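Local coordinates for pheromone cOB1/lipoprotein, YaeC family (Enterococcus faecalis, PDB 4EF1) that probably binds methionine outside the cell as a membrane-anchored lipoprotein of the NlpA family, here holding selenomethionine in its cleft, at residues 57-62 and 204-209. Sequence-based numbering, arbitrary orientation.
Sequences YFQHVP and IIAVRK. With MSE (selenomethionine), chain C.
Strands 55-60 and 203-208 are antiparallel neighbours in the mixed sheet of one lobe of this periplasmic-binding-protein fold, and they meet where the first turns a corner at F58 into the ligand pocket. Beyond the corner, the backbone N of I204 donates to Q59 O at 2.8 Å, with 159° at the hydrogen. At the corner itself a water takes the place of a direct bond: it accepts from F58 N at 2.8 Å and donates to I204 O at 2.7 Å. That same carbonyl oxygen also receives a CA-H contact from Y57 CA, 3.5 Å away, and lies at the edge of the Y57 ring.

I204 packs against Q59 and V61, at the start of helix 61-71. With chi1 at 67°, I204 CG1 sits between the backbone N and the carbonyl carbon and comes against Q59 O, while the side chains of I204 and V61 cross at about a right angle, with I204 CG2 3.9 Å from V61 CG2. I205 bends its CD1 back to touch Y57 CB at 3.6 Å. Q59 NE2 lies 3.7 Å from A206 CB and is hydrogen-bonded to N45 OD1; Y57 OH is hydrogen-bonded to H82 ND1.

Toward the ligand, H60 presents one ring face to selenomethionine, whose selenium stands 3.4 Å above the plane and over the ring centre. H60 is also the N-cap of helix 61-71, with H60 ND1 hydrogen-bonded to F63 N, and H60 NE2 is hydrogen-bonded to D113 OD1. With both ring nitrogens engaged, the imidazole's rotation is fixed, while the bond to I204 and the bridging water tie the backbone leading to it into the sheet; the ligand's selenium therefore meets a firmly oriented aromatic face.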
loop_
_atom_site.group_PDB
_atom_site.type_symbol
_atom_site.label_atom_id
_atom_site.label_comp_id
_atom_site.label_asym_id
_atom_site.label_seq_id
_atom_site.Cartn_x
_atom_site.Cartn_y
_atom_site.Cartn_z
ATOM N N TYR A 57 2.269 -6.722 -8.465
ATOM C CA TYR A 57 3.036 -5.792 -7.677
ATOM C C TYR A 57 2.105 -4.622 -7.284
ATOM O O TYR A 57 1.988 -3.621 -8.004
ATOM C CB TYR A 57 4.206 -5.286 -8.538
ATOM C CG TYR A 57 5.139 -4.285 -7.863
ATOM C CD1 TYR A 57 5.403 -4.300 -6.474
ATOM C CD2 TYR A 57 5.811 -3.333 -8.635
ATOM C CE1 TYR A 57 6.303 -3.377 -5.886
ATOM C CE2 TYR A 57 6.688 -2.425 -8.062
ATOM C CZ TYR A 57 6.934 -2.427 -6.706
ATOM O OH TYR A 57 7.841 -1.499 -6.241
ATOM N N PHE A 58 1.460 -4.761 -6.124
ATOM C CA PHE A 58 0.496 -3.761 -5.641
ATOM C C PHE A 58 0.162 -3.869 -4.144
ATOM O O PHE A 58 -0.331 -2.901 -3.573
ATOM C CB PHE A 58 -0.817 -3.840 -6.475
ATOM C CG PHE A 58 -1.780 -4.867 -5.970
ATOM C CD1 PHE A 58 -1.584 -6.208 -6.246
ATOM C CD2 PHE A 58 -2.884 -4.493 -5.235
ATOM C CE1 PHE A 58 -2.461 -7.150 -5.776
ATOM C CE2 PHE A 58 -3.767 -5.441 -4.749
ATOM C CZ PHE A 58 -3.557 -6.766 -5.026
ATOM N N GLN A 59 0.353 -5.032 -3.529
ATOM C CA GLN A 59 -0.143 -5.289 -2.155
ATOM C C GLN A 59 0.943 -5.561 -1.140
ATOM O O GLN A 59 2.016 -6.057 -1.499
ATOM C CB GLN A 59 -1.077 -6.501 -2.162
ATOM C CG GLN A 59 -0.441 -7.848 -2.462
ATOM C CD GLN A 59 -1.416 -8.951 -2.863
ATOM O OE1 GLN A 59 -2.484 -9.108 -2.261
ATOM N NE2 GLN A 59 -1.039 -9.733 -3.903
ATOM N N HIS A 60 0.614 -5.302 0.132
ATOM C CA HIS A 60 1.437 -5.660 1.272
ATOM C C HIS A 60 0.994 -6.999 1.842
ATOM O O HIS A 60 -0.048 -7.499 1.459
ATOM C CB HIS A 60 1.475 -4.536 2.330
ATOM C CG HIS A 60 0.116 -4.017 2.793
ATOM N ND1 HIS A 60 -0.802 -4.806 3.405
ATOM C CD2 HIS A 60 -0.380 -2.724 2.857
ATOM C CE1 HIS A 60 -1.883 -4.063 3.762
ATOM N NE2 HIS A 60 -1.631 -2.789 3.434
ATOM N N VAL A 61 1.806 -7.599 2.712
ATOM C CA VAL A 61 1.575 -8.955 3.245
ATOM C C VAL A 61 0.272 -9.129 4.038
ATOM O O VAL A 61 -0.436 -10.095 3.838
ATOM C CB VAL A 61 2.792 -9.518 4.046
ATOM C CG1 VAL A 61 2.464 -10.865 4.712
ATOM C CG2 VAL A 61 4.009 -9.688 3.115
ATOM N N PRO A 62 -0.062 -8.177 4.927
ATOM C CA PRO A 62 -1.356 -8.353 5.602
ATOM C C PRO A 62 -2.568 -8.381 4.631
ATOM O O PRO A 62 -3.487 -9.190 4.801
ATOM C CB PRO A 62 -1.388 -7.174 6.586
ATOM C CG PRO A 62 0.041 -6.854 6.853
ATOM C CD PRO A 62 0.743 -7.096 5.533
ATOM N N ILE A 204 4.775 -6.141 -2.104
ATOM C CA ILE A 204 5.470 -7.327 -2.578
ATOM C C ILE A 204 5.216 -7.673 -4.047
ATOM O O ILE A 204 4.274 -7.175 -4.696
ATOM C CB ILE A 204 5.084 -8.600 -1.751
ATOM C CG1 ILE A 204 3.610 -9.011 -1.966
ATOM C CG2 ILE A 204 5.406 -8.461 -0.280
ATOM C CD1 ILE A 204 3.221 -10.257 -1.202
ATOM N N ILE A 205 6.059 -8.574 -4.542
ATOM C CA ILE A 205 5.797 -9.257 -5.808
ATOM C C ILE A 205 5.121 -10.543 -5.383
ATOM O O ILE A 205 5.672 -11.269 -4.594
ATOM C CB ILE A 205 7.053 -9.601 -6.593
ATOM C CG1 ILE A 205 7.814 -8.327 -6.969
ATOM C CG2 ILE A 205 6.709 -10.417 -7.841
ATOM C CD1 ILE A 205 7.044 -7.402 -7.886
ATOM N N ALA A 206 3.959 -10.836 -5.957
ATOM C CA ALA A 206 3.235 -12.089 -5.653
ATOM C C ALA A 206 3.113 -12.893 -6.948
ATOM O O ALA A 206 2.919 -12.325 -7.979
ATOM C CB ALA A 206 1.861 -11.774 -5.076
ATOM N N VAL A 207 3.177 -14.210 -6.848
ATOM C CA VAL A 207 3.036 -15.130 -7.992
ATOM C C VAL A 207 2.213 -16.323 -7.572
ATOM O O VAL A 207 1.988 -16.515 -6.375
ATOM C CB VAL A 207 4.431 -15.619 -8.536
ATOM C CG1 VAL A 207 5.232 -14.419 -9.066
ATOM C CG2 VAL A 207 5.231 -16.416 -7.488
ATOM N N ARG A 208 1.787 -17.150 -8.543
ATOM C CA ARG A 208 1.090 -18.391 -8.233
ATOM C C ARG A 208 2.116 -19.351 -7.635
ATOM O O ARG A 208 3.319 -19.297 -7.976
ATOM C CB ARG A 208 0.438 -19.005 -9.491
ATOM C CG ARG A 208 -0.730 -18.205 -10.067
ATOM C CD ARG A 208 -1.455 -18.924 -11.218
ATOM N NE ARG A 208 -0.560 -19.165 -12.344
ATOM C CZ ARG A 208 -0.139 -18.252 -13.226
ATOM N NH1 ARG A 208 -0.588 -17.016 -13.216
ATOM N NH2 ARG A 208 0.675 -18.608 -14.198
ATOM N N LYS A 209 1.651 -20.239 -6.762
ATOM C CA LYS A 209 2.548 -21.167 -6.073
ATOM C C LYS A 209 3.434 -21.992 -7.009
ATOM O O LYS A 209 4.613 -22.144 -6.742
ATOM C CB LYS A 209 1.795 -22.087 -5.097
ATOM C CG LYS A 209 2.738 -23.082 -4.398
ATOM C CD LYS A 209 2.260 -23.574 -3.048
ATOM C CE LYS A 209 3.367 -24.340 -2.328
ATOM N NZ LYS A 209 4.553 -23.466 -2.067
HETATM N N MSE C 301 0.252 0.475 -2.132
HETATM C CA MSE C 301 -0.668 0.219 -0.953
HETATM C C MSE C 301 -0.021 0.558 0.393
HETATM O O MSE C 301 1.149 0.211 0.617
HETATM O OXT MSE C 301 -0.694 1.113 1.302
HETATM C CB MSE C 301 -1.206 -1.212 -0.947
HETATM C CG MSE C 301 -2.276 -1.508 0.111
HETATM SE SE MSE C 301 -2.653 -3.393 0.192
HETATM C CE MSE C 301 -3.549 -3.642 -1.567
HETATM O O HOH W 1 1.611 -7.417 -5.184
#